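Local structure of mandelate racemase/muconate lactonizing enzyme/Enolase superfamily (Rhodobacter sphaeroides, 2HZG) at residues Ala53-Pro58 with Pro100-Gly105; Ser68-Gly73 with Gly90-Asp95; Gln202-Gly205 with Ala210-Ala213; Ile274-Gly279 with Lys288-Ala293; Arg347-Ala350 with Ile354-Pro357. The protein is a metal-binding member of the enolase superfamily, in which an N-terminal capping domain sits against a TIM-barrel-like domain. All blocks are in the same frame, centred on the assembly; numbering follows the deposited sequence. Where two conformers were deposited one is given.

Contact 1: residues Ala53-Pro58 with Pro100-Gly105; sequences AAFVCP and PHMLSG
M102 meets the 53-58 segment at two residues, A54 and F55, and both meetings are apolar. The sulfur-aromatic one comes first: SD of M102 lies 5.4 Å from the centroid of the F55 ring, at 55° from the ring normal, an oblique approach. The sulfur comes closer to the root of the phenylalanine than to its ring, with SD of M102 3.9 Å from CB of F55. CG of M102 reaches the near side of the ring, 4.1 Å from CD1 of F55. The thioether gets there because M102 sets CG anti to its own nitrogen (chi1 -173°) and then folds at chi2 and chi3, while F55 also swings its ring anti (chi1 -161°).

Plain aliphatic packing makes up the rest. CB of A54 stands 4.3 Å from CB of M102, where the backbones are nearest, with CA atoms 6.8 Å apart at this pair.

Within the second helix, OG of S104 donates a hydrogen bond to O of P100 at 2.9 Å, and this OG is also bonded to N of G282. N of S104 reaches the same carbonyl oxygen of P100 from the opposite face of its plane.

L10 of strand 5-14 touches both F55 and M102, and L29 and V31 of strand 27-35 touch M102. The result is a Met-aromatic contact between helices 48-56 and 99-118, buried against the antiparallel sheet of the enolase-type N-terminal domain.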
loop_
_atom_site.group_PDB
_atom_site.type_symbol
_atom_site.label_atom_id
_atom_site.label_comp_id
_atom_site.label_asym_id
_atom_site.label_seq_id
_atom_site.Cartn_x
_atom_site.Cartn_y
_atom_site.Cartn_z
ATOM N N ALA A 53 3.381 -8.487 -12.410
ATOM C CA ALA A 53 4.754 -8.492 -11.882
ATOM C C ALA A 53 4.839 -9.018 -10.445
ATOM O O ALA A 53 5.729 -9.815 -10.142
ATOM C CB ALA A 53 5.408 -7.116 -12.019
ATOM N N ALA A 54 3.906 -8.610 -9.579
ATOM C CA ALA A 54 3.796 -9.150 -8.218
ATOM C C ALA A 54 3.575 -10.669 -8.211
ATOM O O ALA A 54 4.065 -11.370 -7.331
ATOM C CB ALA A 54 2.673 -8.412 -7.393
ATOM N N PHE A 55 2.832 -11.175 -9.190
ATOM C CA PHE A 55 2.608 -12.631 -9.310
ATOM C C PHE A 55 3.846 -13.460 -9.676
ATOM O O PHE A 55 4.023 -14.567 -9.153
ATOM C CB PHE A 55 1.467 -12.959 -10.295
ATOM C CG PHE A 55 0.919 -14.335 -10.111
ATOM C CD1 PHE A 55 0.242 -14.671 -8.944
ATOM C CD2 PHE A 55 1.136 -15.323 -11.070
ATOM C CE1 PHE A 55 -0.233 -15.958 -8.742
ATOM C CE2 PHE A 55 0.651 -16.628 -10.874
ATOM C CZ PHE A 55 -0.023 -16.938 -9.716
ATOM N N VAL A 56 4.687 -12.934 -10.568
ATOM C CA VAL A 56 5.761 -13.739 -11.177
ATOM C C VAL A 56 7.196 -13.301 -10.879
ATOM O O VAL A 56 8.122 -13.946 -11.338
ATOM C CB VAL A 56 5.623 -13.797 -12.741
ATOM C CG1 VAL A 56 4.237 -14.392 -13.137
ATOM C CG2 VAL A 56 5.832 -12.388 -13.379
ATOM N N CYS A 57 7.384 -12.191 -10.161
ATOM C CA CYS A 57 8.725 -11.621 -10.021
ATOM C C CYS A 57 9.721 -12.585 -9.362
ATOM O O CYS A 57 9.333 -13.417 -8.556
ATOM C CB CYS A 57 8.690 -10.297 -9.230
ATOM S SG CYS A 57 7.946 -10.422 -7.612
ATOM N N PRO A 58 11.017 -12.447 -9.687
ATOM C CA PRO A 58 12.016 -13.159 -8.882
ATOM C C PRO A 58 11.866 -12.744 -7.418
ATOM O O PRO A 58 11.533 -11.586 -7.127
ATOM C CB PRO A 58 13.349 -12.642 -9.446
ATOM C CG PRO A 58 13.044 -12.234 -10.848
ATOM C CD PRO A 58 11.642 -11.648 -10.758
ATOM N N PRO A 100 -1.520 -7.322 -2.190
ATOM C CA PRO A 100 -2.955 -7.452 -1.899
ATOM C C PRO A 100 -3.843 -7.293 -3.143
ATOM O O PRO A 100 -4.898 -7.908 -3.211
ATOM C CB PRO A 100 -3.228 -6.283 -0.945
ATOM C CG PRO A 100 -1.941 -5.921 -0.388
ATOM C CD PRO A 100 -0.898 -6.263 -1.376
ATOM N N HIS A 101 -3.412 -6.466 -4.099
ATOM C CA HIS A 101 -4.199 -6.214 -5.311
ATOM C C HIS A 101 -4.184 -7.435 -6.222
ATOM O O HIS A 101 -5.222 -7.815 -6.775
ATOM C CB HIS A 101 -3.656 -4.974 -6.026
ATOM C CG HIS A 101 -4.217 -3.692 -5.493
ATOM N ND1 HIS A 101 -4.095 -2.488 -6.159
ATOM C CD2 HIS A 101 -4.925 -3.432 -4.372
ATOM C CE1 HIS A 101 -4.701 -1.542 -5.462
ATOM N NE2 HIS A 101 -5.221 -2.091 -4.379
ATOM N N MET A 102 -3.013 -8.058 -6.349
ATOM C CA MET A 102 -2.868 -9.326 -7.066
ATOM C C MET A 102 -3.650 -10.434 -6.346
ATOM O O MET A 102 -4.410 -11.178 -6.975
ATOM C CB MET A 102 -1.379 -9.704 -7.216
ATOM C CG MET A 102 -1.134 -10.947 -8.127
ATOM S SD MET A 102 -1.737 -10.744 -9.830
ATOM C CE MET A 102 -3.196 -11.762 -9.846
ATOM N N LEU A 103 -3.496 -10.517 -5.028
ATOM C CA LEU A 103 -4.246 -11.488 -4.230
ATOM C C LEU A 103 -5.777 -11.389 -4.373
ATOM O O LEU A 103 -6.464 -12.403 -4.393
ATOM C CB LEU A 103 -3.883 -11.367 -2.756
ATOM C CG LEU A 103 -4.643 -12.255 -1.752
ATOM C CD1 LEU A 103 -4.443 -13.780 -2.043
ATOM C CD2 LEU A 103 -4.185 -11.918 -0.354
ATOM N N SER A 104 -6.310 -10.167 -4.423
ATOM C CA SER A 104 -7.755 -9.963 -4.501
ATOM C C SER A 104 -8.440 -10.845 -5.559
ATOM O O SER A 104 -9.413 -11.552 -5.255
ATOM C CB SER A 104 -8.081 -8.482 -4.763
ATOM O OG SER A 104 -7.717 -7.668 -3.646
ATOM N N GLY A 105 -7.949 -10.764 -6.796
ATOM C CA GLY A 105 -8.519 -11.505 -7.926
ATOM C C GLY A 105 -8.357 -13.015 -7.757
ATOM O O GLY A 105 -9.257 -13.775 -8.096
#

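Contact 2: residues Ser68-Gly73 with Gly90-Asp95; sequences SDSVLG and GYNSMD
S70 and N92 account for nearly all of the surface buried here, in almost equal shares, and they meet through one hydrogen bond. ND2 of N92 donates to OG of S70 over 2.9 Å; the bond is moderately bent, with an angle of 149° at the hydrogen, and the hydroxyl is also tilted 18° from the amide plane. Each side chain has its first branch anti to the carbonyl carbon, and both CB atoms point at the opposing segment. The serine oxygen also lies close to the asparagine stem, with OG of S70 3.3 Å from CB of N92.

S93 joins through water. One water molecule sits 2.6 Å from OG of S70 and donates to OG of S93 at 2.8 Å, linking the two serines that do not touch directly. OG of S70 thus meets an amide and a water, with a further weak bond to O of L88, in a buried setting.

The 3-10 turn that ends at S70 is in this way tied to the C-terminal end of helix 79-92, just where S93 leaves helical geometry. Next to it, V71 packs on I85 and V89 of that helix, on I106 of helix 99-118 and on I5 and V8 of strand 5-14.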
loop_
_atom_site.group_PDB
_atom_site.type_symbol
_atom_site.label_atom_id
_atom_site.label_comp_id
_atom_site.label_asym_id
_atom_site.label_seq_id
_atom_site.Cartn_x
_atom_site.Cartn_y
_atom_site.Cartn_z
ATOM N N SER A 68 2.803 -16.028 -6.719
ATOM C CA SER A 68 2.658 -17.401 -7.234
ATOM C C SER A 68 3.250 -18.485 -6.325
ATOM O O SER A 68 2.769 -19.619 -6.318
ATOM C CB SER A 68 3.310 -17.520 -8.606
ATOM O OG SER A 68 4.707 -17.333 -8.497
ATOM N N ASP A 69 4.308 -18.137 -5.595
ATOM C CA ASP A 69 4.961 -19.063 -4.638
ATOM C C ASP A 69 4.028 -19.553 -3.542
ATOM O O ASP A 69 4.217 -20.642 -3.004
ATOM C CB ASP A 69 6.168 -18.386 -3.964
ATOM C CG ASP A 69 7.441 -18.455 -4.798
ATOM O OD1 ASP A 69 7.420 -18.964 -5.936
ATOM O OD2 ASP A 69 8.483 -17.970 -4.301
ATOM N N SER A 70 3.048 -18.726 -3.184
ATOM C CA SER A 70 2.112 -19.050 -2.113
ATOM C C SER A 70 0.779 -19.588 -2.619
ATOM O O SER A 70 -0.130 -19.838 -1.825
ATOM C CB SER A 70 1.848 -17.797 -1.266
ATOM O OG SER A 70 3.044 -17.360 -0.640
ATOM N N VAL A 71 0.653 -19.718 -3.936
ATOM C CA VAL A 71 -0.618 -20.056 -4.558
ATOM C C VAL A 71 -0.522 -21.350 -5.402
ATOM O O VAL A 71 -1.282 -22.299 -5.176
ATOM C CB VAL A 71 -1.177 -18.866 -5.414
ATOM C CG1 VAL A 71 -2.501 -19.258 -6.097
ATOM C CG2 VAL A 71 -1.379 -17.603 -4.558
ATOM N N LEU A 72 0.385 -21.371 -6.373
ATOM C CA LEU A 72 0.560 -22.550 -7.240
ATOM C C LEU A 72 0.929 -23.757 -6.415
ATOM O O LEU A 72 1.851 -23.693 -5.601
ATOM C CB LEU A 72 1.640 -22.323 -8.309
ATOM C CG LEU A 72 1.245 -21.486 -9.535
ATOM C CD1 LEU A 72 2.445 -21.418 -10.506
ATOM C CD2 LEU A 72 0.014 -22.078 -10.244
ATOM N N GLY A 73 0.196 -24.851 -6.609
ATOM C CA GLY A 73 0.532 -26.132 -5.961
ATOM C C GLY A 73 -0.128 -26.268 -4.614
ATOM O O GLY A 73 -0.043 -27.316 -3.976
ATOM N N GLY A 90 0.135 -13.155 2.440
ATOM C CA GLY A 90 0.367 -12.092 3.418
ATOM C C GLY A 90 1.733 -12.167 4.095
ATOM O O GLY A 90 2.373 -11.146 4.350
ATOM N N TYR A 91 2.193 -13.384 4.373
ATOM C CA TYR A 91 3.481 -13.571 5.015
ATOM C C TYR A 91 4.621 -13.541 3.995
ATOM O O TYR A 91 5.561 -12.737 4.137
ATOM C CB TYR A 91 3.487 -14.886 5.824
ATOM C CG TYR A 91 4.813 -15.165 6.508
ATOM C CD1 TYR A 91 5.130 -14.554 7.724
ATOM C CD2 TYR A 91 5.754 -16.013 5.927
ATOM C CE1 TYR A 91 6.353 -14.793 8.352
ATOM C CE2 TYR A 91 6.979 -16.258 6.543
ATOM C CZ TYR A 91 7.265 -15.645 7.759
ATOM O OH TYR A 91 8.481 -15.884 8.375
ATOM N N ASN A 92 4.545 -14.418 2.981
ATOM C CA ASN A 92 5.624 -14.592 1.991
ATOM C C ASN A 92 5.825 -13.383 1.076
ATOM O O ASN A 92 6.905 -13.208 0.507
ATOM C CB ASN A 92 5.373 -15.818 1.098
ATOM C CG ASN A 92 5.639 -17.149 1.809
ATOM O OD1 ASN A 92 6.288 -17.188 2.849
ATOM N ND2 ASN A 92 5.152 -18.250 1.219
ATOM N N SER A 93 4.770 -12.584 0.887
ATOM C CA SER A 93 4.859 -11.396 0.007
ATOM C C SER A 93 4.634 -10.106 0.803
ATOM O O SER A 93 4.221 -9.087 0.259
ATOM C CB SER A 93 3.848 -11.497 -1.151
ATOM O OG SER A 93 4.119 -12.626 -1.970
ATOM N N MET A 94 4.890 -10.166 2.105
ATOM C CA MET A 94 4.713 -9.008 2.994
ATOM C C MET A 94 5.377 -7.715 2.485
ATOM O O MET A 94 4.765 -6.640 2.538
ATOM C CB MET A 94 5.183 -9.347 4.415
ATOM C CG MET A 94 5.070 -8.189 5.427
ATOM S SD MET A 94 5.859 -8.691 6.973
ATOM C CE MET A 94 7.606 -8.521 6.633
ATOM N N ASP A 95 6.613 -7.815 1.988
ATOM C CA ASP A 95 7.377 -6.633 1.571
ATOM C C ASP A 95 7.140 -6.261 0.100
ATOM O O ASP A 95 7.814 -5.366 -0.467
ATOM C CB ASP A 95 8.874 -6.852 1.823
ATOM C CG ASP A 95 9.254 -6.758 3.308
ATOM O OD1 ASP A 95 8.374 -6.558 4.171
ATOM O OD2 ASP A 95 10.466 -6.887 3.605
HETATM O O HOH W 1 4.156 -15.386 -1.974
#

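Contact 3: residues Gln202-Gly205 with Ala210-Ala213; sequences QIFG and AAAA
F204 lays one face of its ring on the backbone of A211. CA of A211 is 3.9 Å from the ring centroid and 12° off the ring normal, which makes this a CH-pi contact close to the ring axis. CB of A211 lies beyond the rim beside the CG-CD2 bond, 3.6 Å from CD2 of F204, whereas CB of A210 meets the other flank, 4.0 Å from CD1 of F204. The ring thus spans two successive alanines of helix 208-212.

Over the opposite face stands the preceding residue: CG2 of I203 is 3.8 Å above the F204 ring plane, over the centre. With chi1 at -55°, CG of F204 is anti to its carbonyl carbon, and the ring is sandwiched between an isoleucine methyl and the helix.

Q202 to G205 form a type I turn in the loop after strand 195-199 of the barrel-like domain, packed on the helix that follows. Between the segments the chemistry is dispersion and CH-pi alone, which implies that the small alanine side chains let the aromatic ring approach the helix backbone itself.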
loop_
_atom_site.group_PDB
_atom_site.type_symbol
_atom_site.label_atom_id
_atom_site.label_comp_id
_atom_site.label_asym_id
_atom_site.label_seq_id
_atom_site.Cartn_x
_atom_site.Cartn_y
_atom_site.Cartn_z
ATOM N N GLN A 202 -10.914 11.773 -3.344
ATOM C CA GLN A 202 -9.752 12.206 -2.541
ATOM C C GLN A 202 -9.226 13.598 -2.922
ATOM O O GLN A 202 -8.119 13.971 -2.534
ATOM C CB GLN A 202 -8.620 11.161 -2.612
ATOM C CG GLN A 202 -9.030 9.732 -2.200
ATOM C CD GLN A 202 -7.817 8.792 -2.115
ATOM O OE1 GLN A 202 -6.670 9.244 -2.100
ATOM N NE2 GLN A 202 -8.067 7.499 -2.124
ATOM N N ILE A 203 -10.025 14.384 -3.653
ATOM C CA ILE A 203 -9.526 15.609 -4.281
ATOM C C ILE A 203 -9.106 16.703 -3.289
ATOM O O ILE A 203 -8.245 17.496 -3.600
ATOM C CB ILE A 203 -10.513 16.188 -5.332
ATOM C CG1 ILE A 203 -9.818 17.227 -6.227
ATOM C CG2 ILE A 203 -11.735 16.806 -4.632
ATOM C CD1 ILE A 203 -8.665 16.668 -7.074
ATOM N N PHE A 204 -9.701 16.745 -2.101
ATOM C CA PHE A 204 -9.318 17.773 -1.133
ATOM C C PHE A 204 -8.026 17.433 -0.409
ATOM O O PHE A 204 -7.501 18.274 0.318
ATOM C CB PHE A 204 -10.472 18.118 -0.181
ATOM C CG PHE A 204 -11.721 18.535 -0.907
ATOM C CD1 PHE A 204 -11.734 19.709 -1.661
ATOM C CD2 PHE A 204 -12.870 17.738 -0.862
ATOM C CE1 PHE A 204 -12.890 20.083 -2.373
ATOM C CE2 PHE A 204 -14.019 18.096 -1.566
ATOM C CZ PHE A 204 -14.030 19.271 -2.317
ATOM N N GLY A 205 -7.511 16.221 -0.639
ATOM C CA GLY A 205 -6.204 15.793 -0.129
ATOM C C GLY A 205 -6.209 15.722 1.387
ATOM O O GLY A 205 -6.628 14.720 1.969
ATOM N N ALA A 210 -11.166 23.417 2.681
ATOM C CA ALA A 210 -11.677 23.328 1.291
ATOM C C ALA A 210 -12.869 22.365 1.187
ATOM O O ALA A 210 -13.859 22.670 0.528
ATOM C CB ALA A 210 -10.577 22.923 0.331
ATOM N N ALA A 211 -12.771 21.210 1.843
ATOM C CA ALA A 211 -13.861 20.234 1.871
ATOM C C ALA A 211 -15.070 20.782 2.627
ATOM O O ALA A 211 -16.224 20.678 2.159
ATOM C CB ALA A 211 -13.385 18.919 2.505
ATOM N N ALA A 212 -14.811 21.367 3.797
ATOM C CA ALA A 212 -15.870 21.909 4.638
ATOM C C ALA A 212 -16.663 22.964 3.886
ATOM O O ALA A 212 -17.855 23.096 4.115
ATOM C CB ALA A 212 -15.298 22.505 5.960
ATOM N N ALA A 213 -16.009 23.675 2.963
ATOM C CA ALA A 213 -16.653 24.776 2.224
ATOM C C ALA A 213 -17.773 24.280 1.279
ATOM O O ALA A 213 -18.623 25.070 0.829
ATOM C CB ALA A 213 -15.596 25.580 1.435
#

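Contact 4: residues Ile274-Gly279 with Lys288-Ala293; sequences IQIDCG and KRVADA
I274 and I276, alternate residues of strand 273-276, both touch V290 of helix 284-297, and through the same methyl. I274 comes first: its CG1 is 3.8 Å from CG1 of V290, the two side chains meeting at a slant. Q275 points its CB away from the helix, and its NE2 makes a weak hydrogen bond to E227, one of the sodium ligands. At I276 the side chains meet tip to tip, with CG1 of I276 again 3.8 Å from CG1 of V290 and CD1 of I276 3.9 Å from that same methyl. The valine can serve both isoleucines because its CG1 is directed anti to the backbone nitrogen (chi1 179°), toward both. Beyond the strand, D277 stands at the N-cap of the short helix 278-281; its OD1 accepts a weak bond from N of G279, 2.8 Å long with a 129° angle, while OD2 is bonded to H304.

On the helix itself, NZ of K288 pairs with OD1 of D292 at 2.8 Å, met through the syn lone pair of OD1. Between the two segments of this TIM-barrel-like domain the contact is purely aliphatic, with Y301 of strand 300-303 and F259 of helix 259-268 packed alongside; the K288-D292 pair lies away from the strand, and D277 follows its C-terminal end.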
loop_
_atom_site.group_PDB
_atom_site.type_symbol
_atom_site.label_atom_id
_atom_site.label_comp_id
_atom_site.label_asym_id
_atom_site.label_seq_id
_atom_site.Cartn_x
_atom_site.Cartn_y
_atom_site.Cartn_z
ATOM N N ILE A 274 -19.136 2.498 5.161
ATOM C CA ILE A 274 -17.881 1.850 4.761
ATOM C C ILE A 274 -18.124 1.154 3.422
ATOM O O ILE A 274 -19.130 0.470 3.239
ATOM C CB ILE A 274 -17.327 0.889 5.873
ATOM C CG1 ILE A 274 -15.933 0.331 5.510
ATOM C CG2 ILE A 274 -18.303 -0.286 6.159
ATOM C CD1 ILE A 274 -14.766 1.318 5.669
ATOM N N GLN A 275 -17.221 1.379 2.477
ATOM C CA GLN A 275 -17.411 0.963 1.101
ATOM C C GLN A 275 -16.199 0.172 0.686
ATOM O O GLN A 275 -15.070 0.666 0.708
ATOM C CB GLN A 275 -17.605 2.168 0.175
ATOM C CG GLN A 275 -18.677 3.147 0.662
ATOM C CD GLN A 275 -18.657 4.459 -0.090
ATOM O OE1 GLN A 275 -17.634 5.155 -0.127
ATOM N NE2 GLN A 275 -19.791 4.820 -0.680
ATOM N N ILE A 276 -16.434 -1.070 0.295
ATOM C CA ILE A 276 -15.326 -2.004 0.116
ATOM C C ILE A 276 -15.315 -2.604 -1.278
ATOM O O ILE A 276 -16.330 -3.067 -1.783
ATOM C CB ILE A 276 -15.365 -3.143 1.173
ATOM C CG1 ILE A 276 -15.301 -2.565 2.601
ATOM C CG2 ILE A 276 -14.291 -4.215 0.865
ATOM C CD1 ILE A 276 -13.992 -1.858 2.959
ATOM N N ASP A 277 -14.133 -2.574 -1.883
ATOM C CA ASP A 277 -13.897 -3.192 -3.160
ATOM C C ASP A 277 -13.201 -4.535 -2.935
ATOM O O ASP A 277 -12.049 -4.568 -2.519
ATOM C CB ASP A 277 -13.027 -2.278 -4.032
ATOM C CG ASP A 277 -13.090 -2.658 -5.488
ATOM O OD1 ASP A 277 -12.867 -3.833 -5.803
ATOM O OD2 ASP A 277 -13.361 -1.798 -6.341
ATOM N N CYS A 278 -13.898 -5.640 -3.205
ATOM C CA CYS A 278 -13.271 -6.986 -3.118
ATOM C C CYS A 278 -12.070 -7.144 -4.047
ATOM O O CYS A 278 -11.186 -7.932 -3.762
ATOM C CB CYS A 278 -14.288 -8.091 -3.389
ATOM S SG CYS A 278 -15.383 -8.219 -2.004
ATOM N N GLY A 279 -12.051 -6.393 -5.148
ATOM C CA GLY A 279 -10.921 -6.397 -6.085
ATOM C C GLY A 279 -9.665 -5.668 -5.610
ATOM O O GLY A 279 -8.654 -5.657 -6.321
ATOM N N LYS A 288 -15.664 -9.585 3.960
ATOM C CA LYS A 288 -16.587 -10.155 4.933
ATOM C C LYS A 288 -16.153 -9.808 6.370
ATOM O O LYS A 288 -16.986 -9.529 7.238
ATOM C CB LYS A 288 -16.642 -11.683 4.740
ATOM C CG LYS A 288 -17.466 -12.443 5.762
ATOM C CD LYS A 288 -18.959 -12.119 5.702
ATOM C CE LYS A 288 -19.784 -13.145 6.542
ATOM N NZ LYS A 288 -19.229 -13.287 7.926
ATOM N N ARG A 289 -14.849 -9.840 6.608
ATOM C CA ARG A 289 -14.307 -9.429 7.899
ATOM C C ARG A 289 -14.697 -7.967 8.192
ATOM O O ARG A 289 -15.137 -7.664 9.293
ATOM C CB ARG A 289 -12.794 -9.638 7.926
ATOM C CG ARG A 289 -12.193 -9.520 9.291
ATOM C CD ARG A 289 -10.704 -9.725 9.237
ATOM N NE ARG A 289 -10.101 -9.381 10.528
ATOM C CZ ARG A 289 -8.806 -9.181 10.710
ATOM N NH1 ARG A 289 -7.966 -9.284 9.677
ATOM N NH2 ARG A 289 -8.366 -8.869 11.920
ATOM N N VAL A 290 -14.599 -7.089 7.189
ATOM C CA VAL A 290 -15.074 -5.689 7.341
ATOM C C VAL A 290 -16.577 -5.612 7.629
ATOM O O VAL A 290 -17.014 -4.885 8.542
ATOM C CB VAL A 290 -14.732 -4.801 6.097
ATOM C CG1 VAL A 290 -15.277 -3.351 6.282
ATOM C CG2 VAL A 290 -13.248 -4.784 5.853
ATOM N N ALA A 291 -17.368 -6.366 6.861
ATOM C CA ALA A 291 -18.819 -6.387 7.057
ATOM C C ALA A 291 -19.232 -6.792 8.484
ATOM O O ALA A 291 -20.100 -6.141 9.084
ATOM C CB ALA A 291 -19.498 -7.279 5.995
ATOM N N ASP A 292 -18.595 -7.837 9.023
ATOM C CA ASP A 292 -18.783 -8.240 10.427
ATOM C C ASP A 292 -18.420 -7.070 11.374
ATOM O O ASP A 292 -19.164 -6.763 12.313
ATOM C CB ASP A 292 -17.894 -9.444 10.795
ATOM C CG ASP A 292 -18.226 -10.730 10.013
ATOM O OD1 ASP A 292 -19.255 -10.820 9.314
ATOM O OD2 ASP A 292 -17.418 -11.684 10.111
ATOM N N ALA A 293 -17.277 -6.424 11.107
ATOM C CA ALA A 293 -16.820 -5.312 11.947
ATOM C C ALA A 293 -17.761 -4.107 11.827
ATOM O O ALA A 293 -18.042 -3.440 12.816
ATOM C CB ALA A 293 -15.352 -4.940 11.631
#

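Contact 5: residues Arg347-Ala350 with Ile354-Pro357; sequences RPDA and IRAP
NH2 of R355 and OD2 of D349 form the salt bridge of this contact, 2.9 Å apart. The carboxylate oxygen approaches the edge of the guanidinium near its plane, but the hydrogen bond is weak, with an angle of 129°, and the two flat groups are turned 51° from each other. A single oxygen is engaged rather than a two-pronged pair. The arginine chain bends at chi3 (66°) to bring its end round to the aspartate. Both groups have second partners: OD1 of D349 accepts from N of L353 in the residues between the segments, and NH1 of R355 bonds to the carbonyl of S131.

A water provides a second polar link, donating to O of R347 at 2.8 Å and accepting a weak bond from N of R355 at 3.1 Å.

Apolar contact falls to I354, whose CG2 rests on the backbone at P348, 3.7 Å from CA of P348 and 4.2 Å from CB of the same proline. The rest of the isoleucine leads away, towards L312 of helix 309-316 and C328 and Y330 of strand 327-331. The loop between helices 336-340 and 368-374 of the barrel-like domain is thus drawn together by a methyl of the buried I354, a bridging water and an ion pair; the pair's bent geometry suggests that charge attraction matters more than a directional bond.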
loop_
_atom_site.group_PDB
_atom_site.type_symbol
_atom_site.label_atom_id
_atom_site.label_comp_id
_atom_site.label_asym_id
_atom_site.label_seq_id
_atom_site.Cartn_x
_atom_site.Cartn_y
_atom_site.Cartn_z
ATOM N N ARG A 347 -29.254 -9.180 -13.067
ATOM C CA ARG A 347 -30.471 -8.497 -13.494
ATOM C C ARG A 347 -31.420 -8.241 -12.322
ATOM O O ARG A 347 -31.472 -9.031 -11.377
ATOM C CB ARG A 347 -31.168 -9.299 -14.608
ATOM C CG ARG A 347 -30.273 -9.594 -15.816
ATOM C CD ARG A 347 -30.138 -8.407 -16.780
ATOM N NE ARG A 347 -28.974 -7.523 -16.598
ATOM C CZ ARG A 347 -28.296 -6.984 -17.619
ATOM N NH1 ARG A 347 -28.650 -7.282 -18.870
ATOM N NH2 ARG A 347 -27.263 -6.158 -17.414
ATOM N N PRO A 348 -32.172 -7.127 -12.377
ATOM C CA PRO A 348 -33.082 -6.811 -11.263
ATOM C C PRO A 348 -34.256 -7.800 -11.208
ATOM O O PRO A 348 -34.636 -8.362 -12.237
ATOM C CB PRO A 348 -33.591 -5.412 -11.612
ATOM C CG PRO A 348 -33.500 -5.330 -13.108
ATOM C CD PRO A 348 -32.233 -6.098 -13.441
ATOM N N ASP A 349 -34.800 -8.035 -10.022
ATOM C CA ASP A 349 -36.073 -8.761 -9.913
ATOM C C ASP A 349 -37.236 -7.796 -10.206
ATOM O O ASP A 349 -37.013 -6.647 -10.610
ATOM C CB ASP A 349 -36.212 -9.452 -8.538
ATOM C CG ASP A 349 -36.217 -8.470 -7.349
ATOM O OD1 ASP A 349 -36.517 -7.273 -7.514
ATOM O OD2 ASP A 349 -35.917 -8.908 -6.218
ATOM N N ALA A 350 -38.470 -8.248 -9.991
ATOM C CA ALA A 350 -39.647 -7.426 -10.305
ATOM C C ALA A 350 -39.730 -6.164 -9.445
ATOM O O ALA A 350 -40.311 -5.169 -9.855
ATOM C CB ALA A 350 -40.937 -8.252 -10.189
ATOM N N ILE A 354 -31.355 -6.061 -6.883
ATOM C CA ILE A 354 -30.364 -7.020 -7.364
ATOM C C ILE A 354 -29.689 -7.714 -6.190
ATOM O O ILE A 354 -29.773 -7.267 -5.050
ATOM C CB ILE A 354 -29.290 -6.359 -8.289
ATOM C CG1 ILE A 354 -28.499 -5.258 -7.538
ATOM C CG2 ILE A 354 -29.917 -5.873 -9.640
ATOM C CD1 ILE A 354 -27.166 -4.867 -8.276
ATOM N N ARG A 355 -28.987 -8.801 -6.457
ATOM C CA ARG A 355 -28.413 -9.549 -5.344
ATOM C C ARG A 355 -27.211 -10.339 -5.787
ATOM O O ARG A 355 -27.024 -10.586 -6.991
ATOM C CB ARG A 355 -29.475 -10.439 -4.667
ATOM C CG ARG A 355 -29.942 -11.655 -5.471
ATOM C CD ARG A 355 -31.196 -12.238 -4.850
ATOM N NE ARG A 355 -32.306 -11.291 -4.975
ATOM C CZ ARG A 355 -33.227 -11.069 -4.044
ATOM N NH1 ARG A 355 -33.178 -11.728 -2.894
ATOM N NH2 ARG A 355 -34.197 -10.179 -4.275
ATOM N N ALA A 356 -26.370 -10.675 -4.818
ATOM C CA ALA A 356 -25.309 -11.644 -5.010
ATOM C C ALA A 356 -25.983 -12.896 -5.586
ATOM O O ALA A 356 -26.931 -13.433 -4.977
ATOM C CB ALA A 356 -24.618 -11.943 -3.685
ATOM N N PRO A 357 -25.552 -13.325 -6.786
ATOM C CA PRO A 357 -26.253 -14.406 -7.483
ATOM C C PRO A 357 -26.522 -15.653 -6.638
ATOM O O PRO A 357 -25.684 -16.092 -5.840
ATOM C CB PRO A 357 -25.320 -14.718 -8.657
ATOM C CG PRO A 357 -24.692 -13.378 -8.953
ATOM C CD PRO A 357 -24.443 -12.790 -7.603
HETATM O O HOH W 2 -30.369 -10.003 -8.958
#

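In the fold
Contacts 1 to 4 are buried, whereas contact 5 lies at the surface, and only there does a salt bridge join the two segments. Contacts 1 and 2 belong to the N-terminal domain and adjoin: contact 2 is nested in the loop closed by contact 1, and O of F55 lies 3.1 Å from N of S68, a probable hydrogen bond. The first is apolar, the second polar and water-linked. Contacts 3 and 4, in the barrel-like domain, both join to a helix without polar bonds, one through an aromatic face and one through aliphatic branches. Contact 4 also reaches contact 1, where S104 packs against C278 and G279, bringing the two domains together. Contacts 1 and 3 both pack on the second subunit; contact 2 has a long, weak ion pair to it.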